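Local structure of methylxanthine N3-demethylase NdmB (Pseudomonas putida, 6ICL) at residues V67-N72 and G92-N97; H108-D113 and L120-P125; A212-V217 and V333-I338. The protein catalyses the oxygen-dependent N3-demethylation of theobromine, 3-methylxanthine and related methylxanthines as a Rieske oxygenase, releasing formaldehyde in bacterial caffeine degradation. All coordinates share one frame; numbering follows the deposited sequence.

Contact 1 (V67-N72 and G92-N97); sequences VLARLN and GRVCSN
Val94 presses both of its methyl groups onto residues 69-71 and carries every close contact between the two segments. Its CB points toward the neighbouring strand, and there the side chain forks. CG1 stands anti to the backbone N (chi1 167°), which sends this branch along the strand to Leu71, 3.9 Å from its CD2, and brings it 3.8 Å from the carbonyl oxygen Arg70 O. CG2, anti to the carbonyl carbon, takes the other direction and lies 3.8 Å from Ala69 CB, while Leu71 CD2 reaches it as well. One leucine methyl therefore rests against both tips of the valine fork. Ala69 suits its place, its single methyl being compatible with an approach of 8.0 Å between the axes of strand segments 67-71 and 93-97; the beta-branched Val94 is broad enough to meet Ala69 and Leu71 together. The strands run roughly parallel, 25° apart, but belong to different sheets: 64-71 to the six-stranded sheet and 93-97 to the four-stranded sheet of the Rieske domain. The Leu71 side chain also touches Ile76 of strand 74-79 and Asp101 of strand 100-104. With an alanine in place of Val94, Leu71 CD2 would probably lose the two methyls it rests on, and a gap would open beside Ala69. The side-chain contacts are all hydrocarbon, and Arg70 O meets only a methyl, so shape and burial of apolar surface join the sheets here rather than directional bonds.

Contact 2 (H108-D113 and L120-P125); sequences HGWRYD and LIPACP. With FES (Fe2/s2 (inorganic) cluster), chain B.
Arg111 N donates to Leu120 O over 3.0 Å with an N-H...O angle of 160°, the donor lying in the carbonyl plane, and the same oxygen receives a CA-H...O contact from Trp110 CA, so one true hydrogen bond and a weaker contact converge on this acceptor. Beyond this bond the chain of 120-125 folds over Trp110. Ile121 covers the indole: its CG1, anti to the carbonyl carbon (chi1 -60°), sits 3.9 Å from the centroid of the five-membered ring in a CH-pi contact nearly along the ring normal, CD1 reaches on to CZ2, and CG2 lies 3.4 Å from Trp110 NE1. Over the opposite face of the indole is S2 of the cluster, 3.3 Å from Trp110 CD1. A broad flat ring suits this place because it offers one face to S2 and the other to Ile121. The arrangement belongs to the Rieske [2Fe-2S] fold, in which a histidine from each of two cluster-binding loops holds one iron: His108 ND1 lies 2.4 Å from iron FE1, with His84 as the other histidine. Next to the ligand, Gly109 has a positive phi of 81°, easy for glycine, and a CB at this position would probably come tight against Pro122 CG, an atom already 3.3 Å from Gly109 O. The rigid proline ring also reaches His108 O with CD and takes the second position of the type I turn from Ile121 to Cys124. Farther from the cluster, Arg111 and Leu120 extend side by side, and Leu120 CD2 touches the guanidinium edge 3.4 Å from NE. Phe200 and Val333 of a neighbouring subunit pack onto Pro122 and Trp110 respectively.

Contact 3 (A212-V217 and V333-I338); sequences ASHPTV and VATDKI
Lys337 sets off with CG anti to its backbone N (chi1 -176°) and stays extended until a bend at the last torsion (chi4 -46°), a shape that carries its methylene chain past Val217. On the other side, Val217 places CG1 between its own backbone N and carbonyl carbon (chi1 43°), where it meets the lysine. The two side chains pass in opposite directions, with Val217 CG1 3.7 Å from Lys337 CD. Lys337 CE lies 3.2 Å from Val217 O and CD 3.4 Å from the same oxygen, so the methylene next to the ammonium, probably somewhat polarised by it, borders the carbonyl. A lysine fits well here: its methylenes cover the valine while its ammonium group goes on to a salt bridge with Glu370. Val217, beta-branched and apolar, also packs on Phe228 and Leu230 of strand 225-230. Farther along, Thr335 offers CG2 obliquely to the His214 ring, 4.3 Å from ND1, a looser touch. Within 333-338, Asp336 OD2 takes a hydrogen bond of 2.9 Å from Val333 N, met on the anti side and out of the carboxylate plane. The same oxygen accepts a hydrogen bond from His84 NE2 of a neighbouring subunit, a residue of the cluster pocket there. The contact is surface packing in the catalytic domain of a Rieske oxygenase, joining the loop before strand 219-222 to the start of helix 337-355 beside a subunit interface.

In the fold
Along the chain the contacts follow in series, 1 and 2 in the Rieske domain and 3 in the C-terminal domain. Contacts 1 and 2 have centres 13 Å apart and touch: Leu71 packs on Tyr112 and Asp113, and both contacts share the four-stranded sheet. Contact 3 lies on the opposite side of the chain's centre, about 50 Å from contact 1 and about 60 Å from contact 2, centre to centre. The assembly brings the ends together between chains: His214 and Thr335 of contact 3 both pack on Ala123 of a neighbouring subunit, a residue of contact 2 there, consistent with electron transfer across Rieske oxygenase interfaces.

Contact 1 (V67-N72 and G92-N97)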
ATOM      1  N   VAL A  67     -19.476  19.252  16.386  1.00 32.14           N
ATOM      2  CA  VAL A  67     -18.501  20.190  15.837  1.00 30.46           C
ATOM      3  C   VAL A  67     -18.000  21.074  16.971  1.00 31.68           C
ATOM      4  O   VAL A  67     -18.787  21.529  17.811  1.00 32.53           O
ATOM      5  CB  VAL A  67     -19.095  21.024  14.683  1.00 31.58           C
ATOM      6  CG1 VAL A  67     -20.410  21.710  15.111  1.00 34.81           C
ATOM      7  CG2 VAL A  67     -18.072  22.043  14.179  1.00 31.58           C
ATOM      8  N   LEU A  68     -16.687  21.262  17.030  1.00 30.59           N
ATOM      9  CA  LEU A  68     -16.046  22.209  17.923  1.00 30.65           C
ATOM     10  C   LEU A  68     -15.577  23.403  17.105  1.00 37.02           C
ATOM     11  O   LEU A  68     -15.015  23.238  16.017  1.00 30.80           O
ATOM     12  CB  LEU A  68     -14.845  21.575  18.638  1.00 30.95           C
ATOM     13  CG  LEU A  68     -15.118  20.277  19.419  1.00 34.80           C
ATOM     14  CD1 LEU A  68     -13.849  19.754  20.062  1.00 31.08           C
ATOM     15  CD2 LEU A  68     -16.214  20.483  20.484  1.00 32.73           C
ATOM     16  N   ALA A  69     -15.807  24.605  17.621  1.00 33.65           N
ATOM     17  CA  ALA A  69     -15.250  25.794  16.996  1.00 33.14           C
ATOM     18  C   ALA A  69     -15.019  26.839  18.071  1.00 38.74           C
ATOM     19  O   ALA A  69     -15.755  26.905  19.066  1.00 36.45           O
ATOM     20  CB  ALA A  69     -16.172  26.360  15.917  1.00 33.70           C
ATOM     21  N   ARG A  70     -13.996  27.654  17.869  1.00 33.66           N
ATOM     22  CA  ARG A  70     -13.688  28.723  18.809  1.00 35.95           C
ATOM     23  C   ARG A  70     -14.294  29.996  18.250  1.00 38.99           C
ATOM     24  O   ARG A  70     -13.871  30.478  17.195  1.00 37.01           O
ATOM     25  CB  ARG A  70     -12.189  28.881  19.038  1.00 34.91           C
ATOM     26  CG  ARG A  70     -11.888  30.018  20.013  1.00 37.30           C
ATOM     27  CD  ARG A  70     -10.725  29.676  20.898  1.00 34.54           C
ATOM     28  NE  ARG A  70      -9.591  29.240  20.101  1.00 41.80           N
ATOM     29  CZ  ARG A  70      -8.513  28.661  20.598  1.00 42.30           C
ATOM     30  NH1 ARG A  70      -8.412  28.446  21.901  1.00 41.53           N
ATOM     31  NH2 ARG A  70      -7.531  28.304  19.787  1.00 42.27           N
ATOM     32  N   LEU A  71     -15.314  30.509  18.943  1.00 35.92           N
ATOM     33  CA  LEU A  71     -16.042  31.709  18.561  1.00 39.18           C
ATOM     34  C   LEU A  71     -15.866  32.727  19.687  1.00 45.22           C
ATOM     35  O   LEU A  71     -16.227  32.447  20.836  1.00 37.80           O
ATOM     36  CB  LEU A  71     -17.529  31.408  18.340  1.00 35.81           C
ATOM     37  CG  LEU A  71     -17.927  30.338  17.312  1.00 42.58           C
ATOM     38  CD1 LEU A  71     -19.439  30.283  17.161  1.00 38.65           C
ATOM     39  CD2 LEU A  71     -17.276  30.589  15.962  1.00 41.75           C
ATOM     40  N   ASN A  72     -15.282  33.884  19.364  1.00 46.62           N
ATOM     41  CA  ASN A  72     -15.085  34.962  20.336  1.00 44.25           C
ATOM     42  C   ASN A  72     -14.349  34.449  21.563  1.00 46.80           C
ATOM     43  O   ASN A  72     -14.783  34.642  22.699  1.00 47.63           O
ATOM     44  CB  ASN A  72     -16.421  35.586  20.735  1.00 44.42           C
ATOM     45  CG  ASN A  72     -17.285  35.917  19.534  1.00 43.09           C
ATOM     46  OD1 ASN A  72     -16.855  36.651  18.650  1.00 47.60           O
ATOM     47  ND2 ASN A  72     -18.494  35.356  19.479  1.00 41.92           N
ATOM     48  N   GLY A  92     -16.821  23.323   7.678  1.00 33.80           N
ATOM     49  CA  GLY A  92     -17.002  24.702   7.262  1.00 33.82           C
ATOM     50  C   GLY A  92     -15.906  25.596   7.796  1.00 35.72           C
ATOM     51  O   GLY A  92     -14.734  25.215   7.835  1.00 30.60           O
ATOM     52  N   ARG A  93     -16.259  26.791   8.246  1.00 32.34           N
ATOM     53  CA  ARG A  93     -15.219  27.720   8.649  1.00 37.99           C
ATOM     54  C   ARG A  93     -15.757  28.648   9.726  1.00 38.70           C
ATOM     55  O   ARG A  93     -16.954  28.951   9.766  1.00 36.97           O
ATOM     56  CB  ARG A  93     -14.698  28.542   7.459  1.00 39.40           C
ATOM     57  CG  ARG A  93     -15.634  29.662   7.002  1.00 41.57           C
ATOM     58  CD  ARG A  93     -14.995  30.457   5.849  1.00 51.15           C
ATOM     59  NE  ARG A  93     -15.805  31.607   5.434  1.00 56.97           N
ATOM     60  CZ  ARG A  93     -15.500  32.877   5.696  1.00 58.43           C
ATOM     61  NH1 ARG A  93     -14.389  33.175   6.375  1.00 56.44           N
ATOM     62  NH2 ARG A  93     -16.305  33.851   5.273  1.00 65.68           N
ATOM     63  N   VAL A  94     -14.852  29.078  10.600  1.00 33.11           N
ATOM     64  CA  VAL A  94     -15.133  30.157  11.538  1.00 36.01           C
ATOM     65  C   VAL A  94     -14.927  31.471  10.790  1.00 41.44           C
ATOM     66  O   VAL A  94     -13.866  31.703  10.212  1.00 39.41           O
ATOM     67  CB  VAL A  94     -14.216  30.078  12.765  1.00 38.55           C
ATOM     68  CG1 VAL A  94     -14.305  31.384  13.564  1.00 36.04           C
ATOM     69  CG2 VAL A  94     -14.598  28.885  13.620  1.00 32.84           C
ATOM     70  N   CYS A  95     -15.957  32.308  10.767  1.00 40.57           N
ATOM     71  CA  CYS A  95     -15.885  33.605  10.098  1.00 47.24           C
ATOM     72  C   CYS A  95     -16.404  34.688  11.049  1.00 45.25           C
ATOM     73  O   CYS A  95     -17.027  34.400  12.073  1.00 44.35           O
ATOM     74  CB  CYS A  95     -16.694  33.585   8.798  1.00 44.41           C
ATOM     75  SG  CYS A  95     -18.461  33.357   9.123  1.00 60.46           S
ATOM     76  N   SER A  96     -16.148  35.949  10.722  1.00 48.75           N
ATOM     77  CA  SER A  96     -16.541  37.038  11.612  1.00 50.17           C
ATOM     78  C   SER A  96     -17.321  38.099  10.855  1.00 52.62           C
ATOM     79  O   SER A  96     -17.061  38.376   9.681  1.00 48.80           O
ATOM     80  CB  SER A  96     -15.344  37.699  12.273  1.00 49.48           C
ATOM     81  OG  SER A  96     -14.617  38.405  11.290  1.00 52.34           O
ATOM     82  N   ASN A  97     -18.280  38.694  11.554  1.00 56.38           N
ATOM     83  CA  ASN A  97     -19.042  39.820  11.035  1.00 54.81           C
ATOM     84  C   ASN A  97     -19.237  40.807  12.179  1.00 54.95           C
ATOM     85  O   ASN A  97     -19.701  40.419  13.258  1.00 46.94           O
ATOM     86  CB  ASN A  97     -20.387  39.355  10.472  1.00 54.89           C
ATOM     87  CG  ASN A  97     -21.141  40.470   9.774  1.00 61.14           C
ATOM     88  OD1 ASN A  97     -20.558  41.264   9.025  1.00 60.79           O
ATOM     89  ND2 ASN A  97     -22.444  40.546  10.026  1.00 63.98           N
TER

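Contact 2 (H108-D113 and L120-P125)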
ATOM      1  N   HIS A 108     -24.448  26.095   2.070  1.00 36.80           N
ATOM      2  CA  HIS A 108     -25.087  27.347   1.655  1.00 41.70           C
ATOM      3  C   HIS A 108     -24.832  28.492   2.639  1.00 38.81           C
ATOM      4  O   HIS A 108     -25.537  29.496   2.602  1.00 41.25           O
ATOM      5  CB  HIS A 108     -26.592  27.165   1.434  1.00 38.42           C
ATOM      6  CG  HIS A 108     -26.951  25.981   0.580  1.00 38.40           C
ATOM      7  ND1 HIS A 108     -27.118  24.714   1.095  1.00 39.61           N
ATOM      8  CD2 HIS A 108     -27.221  25.883  -0.745  1.00 36.71           C
ATOM      9  CE1 HIS A 108     -27.453  23.879   0.122  1.00 38.79           C
ATOM     10  NE2 HIS A 108     -27.515  24.565  -1.005  1.00 39.79           N
ATOM     11  N   GLY A 109     -23.854  28.351   3.528  1.00 37.90           N
ATOM     12  CA  GLY A 109     -23.330  29.485   4.257  1.00 41.68           C
ATOM     13  C   GLY A 109     -24.116  29.959   5.467  1.00 35.72           C
ATOM     14  O   GLY A 109     -23.826  31.044   5.964  1.00 33.43           O
ATOM     15  N   TRP A 110     -25.069  29.185   5.981  1.00 38.71           N
ATOM     16  CA  TRP A 110     -25.765  29.615   7.186  1.00 38.94           C
ATOM     17  C   TRP A 110     -24.748  29.785   8.299  1.00 40.71           C
ATOM     18  O   TRP A 110     -23.763  29.043   8.385  1.00 34.85           O
ATOM     19  CB  TRP A 110     -26.852  28.614   7.590  1.00 36.31           C
ATOM     20  CG  TRP A 110     -28.033  28.541   6.644  1.00 37.85           C
ATOM     21  CD1 TRP A 110     -28.080  28.960   5.349  1.00 37.69           C
ATOM     22  CD2 TRP A 110     -29.344  28.017   6.942  1.00 38.58           C
ATOM     23  NE1 TRP A 110     -29.341  28.722   4.814  1.00 38.39           N
ATOM     24  CE2 TRP A 110     -30.128  28.149   5.775  1.00 39.39           C
ATOM     25  CE3 TRP A 110     -29.927  27.456   8.086  1.00 42.05           C
ATOM     26  CZ2 TRP A 110     -31.470  27.737   5.715  1.00 40.25           C
ATOM     27  CZ3 TRP A 110     -31.260  27.042   8.025  1.00 40.48           C
ATOM     28  CH2 TRP A 110     -32.008  27.181   6.845  1.00 39.67           C
ATOM     29  N   ARG A 111     -24.946  30.815   9.111  1.00 39.10           N
ATOM     30  CA  ARG A 111     -24.018  31.137  10.179  1.00 40.82           C
ATOM     31  C   ARG A 111     -24.671  30.829  11.515  1.00 41.51           C
ATOM     32  O   ARG A 111     -25.826  31.205  11.744  1.00 42.11           O
ATOM     33  CB  ARG A 111     -23.598  32.600  10.112  1.00 42.61           C
ATOM     34  CG  ARG A 111     -23.039  33.002   8.769  1.00 49.39           C
ATOM     35  CD  ARG A 111     -22.021  34.125   8.898  1.00 54.00           C
ATOM     36  NE  ARG A 111     -22.043  35.019   7.750  1.00 60.80           N
ATOM     37  CZ  ARG A 111     -20.981  35.682   7.296  1.00 69.27           C
ATOM     38  NH1 ARG A 111     -19.790  35.535   7.882  1.00 61.00           N
ATOM     39  NH2 ARG A 111     -21.111  36.481   6.242  1.00 84.85           N
ATOM     40  N   TYR A 112     -23.924  30.163  12.396  1.00 38.16           N
ATOM     41  CA  TYR A 112     -24.407  29.819  13.722  1.00 40.42           C
ATOM     42  C   TYR A 112     -23.578  30.543  14.777  1.00 41.39           C
ATOM     43  O   TYR A 112     -22.358  30.707  14.625  1.00 39.96           O
ATOM     44  CB  TYR A 112     -24.374  28.301  13.939  1.00 37.02           C
ATOM     45  CG  TYR A 112     -25.347  27.563  13.054  1.00 42.43           C
ATOM     46  CD1 TYR A 112     -26.647  27.303  13.479  1.00 43.66           C
ATOM     47  CD2 TYR A 112     -24.974  27.148  11.774  1.00 37.63           C
ATOM     48  CE1 TYR A 112     -27.554  26.637  12.644  1.00 43.17           C
ATOM     49  CE2 TYR A 112     -25.861  26.486  10.948  1.00 37.44           C
ATOM     50  CZ  TYR A 112     -27.137  26.222  11.387  1.00 41.22           C
ATOM     51  OH  TYR A 112     -28.000  25.561  10.546  1.00 45.52           O
ATOM     52  N   ASP A 113     -24.248  30.991  15.844  1.00 46.40           N
ATOM     53  CA  ASP A 113     -23.557  31.620  16.964  1.00 47.10           C
ATOM     54  C   ASP A 113     -23.272  30.574  18.028  1.00 45.82           C
ATOM     55  O   ASP A 113     -23.656  29.411  17.889  1.00 44.01           O
ATOM     56  CB  ASP A 113     -24.374  32.772  17.552  1.00 46.31           C
ATOM     57  CG  ASP A 113     -25.725  32.327  18.114  1.00 45.11           C
ATOM     58  OD1 ASP A 113     -25.939  31.143  18.475  1.00 46.75           O
ATOM     59  OD2 ASP A 113     -26.611  33.185  18.194  1.00 52.67           O
ATOM     60  N   LEU A 120     -27.584  34.195  10.323  1.00 49.65           N
ATOM     61  CA  LEU A 120     -27.622  34.711   8.959  1.00 48.75           C
ATOM     62  C   LEU A 120     -27.890  33.574   7.988  1.00 54.15           C
ATOM     63  O   LEU A 120     -27.205  32.546   8.025  1.00 46.94           O
ATOM     64  CB  LEU A 120     -26.315  35.414   8.567  1.00 50.72           C
ATOM     65  CG  LEU A 120     -26.367  35.874   7.100  1.00 54.25           C
ATOM     66  CD1 LEU A 120     -27.425  36.965   6.920  1.00 53.81           C
ATOM     67  CD2 LEU A 120     -25.002  36.317   6.583  1.00 56.13           C
ATOM     68  N   ILE A 121     -28.890  33.772   7.138  1.00 48.10           N
ATOM     69  CA  ILE A 121     -29.128  32.969   5.948  1.00 49.04           C
ATOM     70  C   ILE A 121     -28.758  33.830   4.743  1.00 54.92           C
ATOM     71  O   ILE A 121     -29.505  34.763   4.399  1.00 53.05           O
ATOM     72  CB  ILE A 121     -30.587  32.494   5.901  1.00 47.06           C
ATOM     73  CG1 ILE A 121     -30.887  31.651   7.147  1.00 46.21           C
ATOM     74  CG2 ILE A 121     -30.865  31.731   4.612  1.00 49.47           C
ATOM     75  CD1 ILE A 121     -32.324  31.215   7.282  1.00 48.40           C
ATOM     76  N   PRO A 122     -27.605  33.591   4.102  1.00 48.44           N
ATOM     77  CA  PRO A 122     -27.137  34.530   3.067  1.00 52.53           C
ATOM     78  C   PRO A 122     -28.036  34.594   1.840  1.00 56.14           C
ATOM     79  O   PRO A 122     -27.981  35.592   1.104  1.00 60.86           O
ATOM     80  CB  PRO A 122     -25.737  34.004   2.714  1.00 51.12           C
ATOM     81  CG  PRO A 122     -25.355  33.095   3.859  1.00 46.95           C
ATOM     82  CD  PRO A 122     -26.641  32.508   4.351  1.00 45.52           C
ATOM     83  N   ALA A 123     -28.884  33.582   1.616  1.00 55.65           N
ATOM     84  CA  ALA A 123     -29.795  33.614   0.473  1.00 61.11           C
ATOM     85  C   ALA A 123     -30.924  34.627   0.669  1.00 66.78           C
ATOM     86  O   ALA A 123     -31.363  35.260  -0.298  1.00 68.21           O
ATOM     87  CB  ALA A 123     -30.366  32.222   0.209  1.00 56.88           C
ATOM     88  N   CYS A 124     -31.421  34.787   1.904  1.00 67.01           N
ATOM     89  CA  CYS A 124     -32.465  35.769   2.223  1.00 66.33           C
ATOM     90  C   CYS A 124     -32.059  36.523   3.483  1.00 65.28           C
ATOM     91  O   CYS A 124     -32.586  36.263   4.571  1.00 67.39           O
ATOM     92  CB  CYS A 124     -33.840  35.113   2.403  1.00 71.17           C
ATOM     93  SG  CYS A 124     -33.956  33.308   2.167  1.00 75.33           S
ATOM     94  N   PRO A 125     -31.142  37.496   3.368  1.00 65.76           N
ATOM     95  CA  PRO A 125     -30.488  38.037   4.571  1.00 71.64           C
ATOM     96  C   PRO A 125     -31.193  39.188   5.284  1.00 77.79           C
ATOM     97  O   PRO A 125     -30.521  39.900   6.037  1.00 79.04           O
ATOM     98  CB  PRO A 125     -29.131  38.507   4.025  1.00 69.84           C
ATOM     99  CG  PRO A 125     -29.457  38.971   2.629  1.00 69.59           C
ATOM    100  CD  PRO A 125     -30.534  38.016   2.127  1.00 68.98           C
TER
HETATM  101 FE1  FES B 400     -27.421  24.577   3.450  1.00 47.71          FE
HETATM  102 FE2  FES B 400     -25.888  24.259   5.717  1.00 33.81          FE
HETATM  103  S1  FES B 400     -26.710  22.667   4.431  1.00 36.14           S
HETATM  104  S2  FES B 400     -26.476  26.106   4.677  1.00 36.63           S

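Contact 3 (A212-V217 and V333-I338)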
ATOM      1  N   ALA A 212       0.684 -11.546  44.605  1.00 78.59           N
ATOM      2  CA  ALA A 212       0.215 -12.632  45.463  1.00 82.15           C
ATOM      3  C   ALA A 212      -0.202 -12.147  46.852  1.00 87.08           C
ATOM      4  O   ALA A 212      -0.545 -12.973  47.716  1.00 85.37           O
ATOM      5  CB  ALA A 212       1.259 -13.757  45.576  1.00 80.05           C
ATOM      6  N   SER A 213      -0.183 -10.830  47.083  1.00 87.27           N
ATOM      7  CA  SER A 213      -0.697 -10.191  48.287  1.00 84.98           C
ATOM      8  C   SER A 213      -2.170  -9.829  48.105  1.00 85.28           C
ATOM      9  O   SER A 213      -2.666  -9.690  46.983  1.00 84.50           O
ATOM     10  CB  SER A 213       0.106  -8.925  48.617  1.00 81.53           C
ATOM     11  OG  SER A 213       1.506  -9.140  48.519  1.00 87.91           O
ATOM     12  N   HIS A 214      -2.877  -9.690  49.231  1.00 84.28           N
ATOM     13  CA  HIS A 214      -4.227  -9.122  49.258  1.00 85.93           C
ATOM     14  C   HIS A 214      -4.183  -7.915  50.181  1.00 85.54           C
ATOM     15  O   HIS A 214      -4.622  -7.993  51.344  1.00 83.89           O
ATOM     16  CB  HIS A 214      -5.296 -10.109  49.734  1.00 86.24           C
ATOM     17  CG  HIS A 214      -5.044 -11.529  49.343  1.00 90.74           C
ATOM     18  ND1 HIS A 214      -4.426 -11.883  48.162  1.00 87.73           N
ATOM     19  CD2 HIS A 214      -5.325 -12.689  49.984  1.00 92.79           C
ATOM     20  CE1 HIS A 214      -4.332 -13.200  48.095  1.00 87.87           C
ATOM     21  NE2 HIS A 214      -4.873 -13.713  49.185  1.00 92.48           N
ATOM     22  N   PRO A 215      -3.649  -6.786  49.717  1.00 82.22           N
ATOM     23  CA  PRO A 215      -3.660  -5.585  50.548  1.00 80.77           C
ATOM     24  C   PRO A 215      -5.082  -5.224  50.944  1.00 79.58           C
ATOM     25  O   PRO A 215      -6.046  -5.522  50.235  1.00 80.61           O
ATOM     26  CB  PRO A 215      -3.036  -4.518  49.644  1.00 78.67           C
ATOM     27  CG  PRO A 215      -2.233  -5.295  48.670  1.00 77.72           C
ATOM     28  CD  PRO A 215      -2.992  -6.547  48.422  1.00 79.73           C
ATOM     29  N   THR A 216      -5.206  -4.611  52.114  1.00 82.41           N
ATOM     30  CA  THR A 216      -6.498  -4.126  52.574  1.00 80.27           C
ATOM     31  C   THR A 216      -6.777  -2.790  51.898  1.00 76.34           C
ATOM     32  O   THR A 216      -6.016  -1.829  52.061  1.00 77.34           O
ATOM     33  CB  THR A 216      -6.510  -3.999  54.097  1.00 82.14           C
ATOM     34  OG1 THR A 216      -7.574  -3.123  54.502  1.00 83.64           O
ATOM     35  CG2 THR A 216      -5.172  -3.470  54.606  1.00 80.95           C
ATOM     36  N   VAL A 217      -7.839  -2.733  51.104  1.00 72.79           N
ATOM     37  CA  VAL A 217      -8.161  -1.525  50.361  1.00 68.94           C
ATOM     38  C   VAL A 217      -9.593  -1.127  50.669  1.00 58.90           C
ATOM     39  O   VAL A 217     -10.529  -1.890  50.399  1.00 62.09           O
ATOM     40  CB  VAL A 217      -7.957  -1.704  48.849  1.00 64.62           C
ATOM     41  CG1 VAL A 217      -8.509  -3.045  48.399  1.00 70.26           C
ATOM     42  CG2 VAL A 217      -8.624  -0.556  48.107  1.00 58.07           C
ATOM     43  N   VAL A 333     -13.138 -12.186  41.562  1.00 47.41           N
ATOM     44  CA  VAL A 333     -12.543 -12.730  42.781  1.00 50.11           C
ATOM     45  C   VAL A 333     -12.214 -11.579  43.724  1.00 52.09           C
ATOM     46  O   VAL A 333     -12.471 -10.406  43.412  1.00 46.28           O
ATOM     47  CB  VAL A 333     -11.291 -13.584  42.481  1.00 45.60           C
ATOM     48  CG1 VAL A 333     -11.670 -14.810  41.675  1.00 50.90           C
ATOM     49  CG2 VAL A 333     -10.228 -12.773  41.735  1.00 48.38           C
ATOM     50  N   ALA A 334     -11.616 -11.905  44.876  1.00 53.17           N
ATOM     51  CA  ALA A 334     -11.454 -10.919  45.942  1.00 51.00           C
ATOM     52  C   ALA A 334     -10.602  -9.745  45.495  1.00 48.16           C
ATOM     53  O   ALA A 334     -10.881  -8.592  45.849  1.00 47.26           O
ATOM     54  CB  ALA A 334     -10.840 -11.580  47.179  1.00 51.61           C
ATOM     55  N   THR A 335      -9.560 -10.010  44.715  1.00 52.90           N
ATOM     56  CA  THR A 335      -8.694  -8.921  44.292  1.00 49.90           C
ATOM     57  C   THR A 335      -9.338  -7.995  43.256  1.00 46.68           C
ATOM     58  O   THR A 335      -8.685  -7.028  42.867  1.00 47.93           O
ATOM     59  CB  THR A 335      -7.381  -9.480  43.742  1.00 53.17           C
ATOM     60  OG1 THR A 335      -7.661 -10.588  42.884  1.00 49.06           O
ATOM     61  CG2 THR A 335      -6.462  -9.930  44.878  1.00 56.46           C
ATOM     62  N   ASP A 336     -10.582  -8.225  42.821  1.00 46.08           N
ATOM     63  CA  ASP A 336     -11.247  -7.313  41.892  1.00 45.02           C
ATOM     64  C   ASP A 336     -12.131  -6.289  42.599  1.00 44.05           C
ATOM     65  O   ASP A 336     -12.997  -5.677  41.958  1.00 43.89           O
ATOM     66  CB  ASP A 336     -12.078  -8.091  40.877  1.00 41.35           C
ATOM     67  CG  ASP A 336     -11.262  -9.119  40.097  1.00 40.68           C
ATOM     68  OD1 ASP A 336     -10.114  -8.837  39.701  1.00 38.33           O
ATOM     69  OD2 ASP A 336     -11.784 -10.230  39.874  1.00 40.84           O
ATOM     70  N   LYS A 337     -11.900  -6.062  43.894  1.00 39.29           N
ATOM     71  CA  LYS A 337     -12.758  -5.188  44.696  1.00 43.99           C
ATOM     72  C   LYS A 337     -12.995  -3.831  44.022  1.00 42.06           C
ATOM     73  O   LYS A 337     -14.135  -3.358  43.920  1.00 39.96           O
ATOM     74  CB  LYS A 337     -12.112  -5.009  46.081  1.00 42.03           C
ATOM     75  CG  LYS A 337     -12.885  -4.207  47.126  1.00 47.11           C
ATOM     76  CD  LYS A 337     -12.044  -4.141  48.418  1.00 57.89           C
ATOM     77  CE  LYS A 337     -12.884  -3.894  49.669  1.00 59.94           C
ATOM     78  NZ  LYS A 337     -13.850  -2.792  49.413  1.00 62.84           N
ATOM     79  N   ILE A 338     -11.923  -3.183  43.567  1.00 40.12           N
ATOM     80  CA  ILE A 338     -12.072  -1.903  42.864  1.00 42.28           C
ATOM     81  C   ILE A 338     -12.982  -2.056  41.654  1.00 36.46           C
ATOM     82  O   ILE A 338     -13.932  -1.290  41.462  1.00 39.89           O
ATOM     83  CB  ILE A 338     -10.693  -1.362  42.456  1.00 40.57           C
ATOM     84  CG1 ILE A 338      -9.877  -1.009  43.702  1.00 40.47           C
ATOM     85  CG2 ILE A 338     -10.852  -0.178  41.526  1.00 41.36           C
ATOM     86  CD1 ILE A 338      -8.380  -0.889  43.421  1.00 43.20           C
TER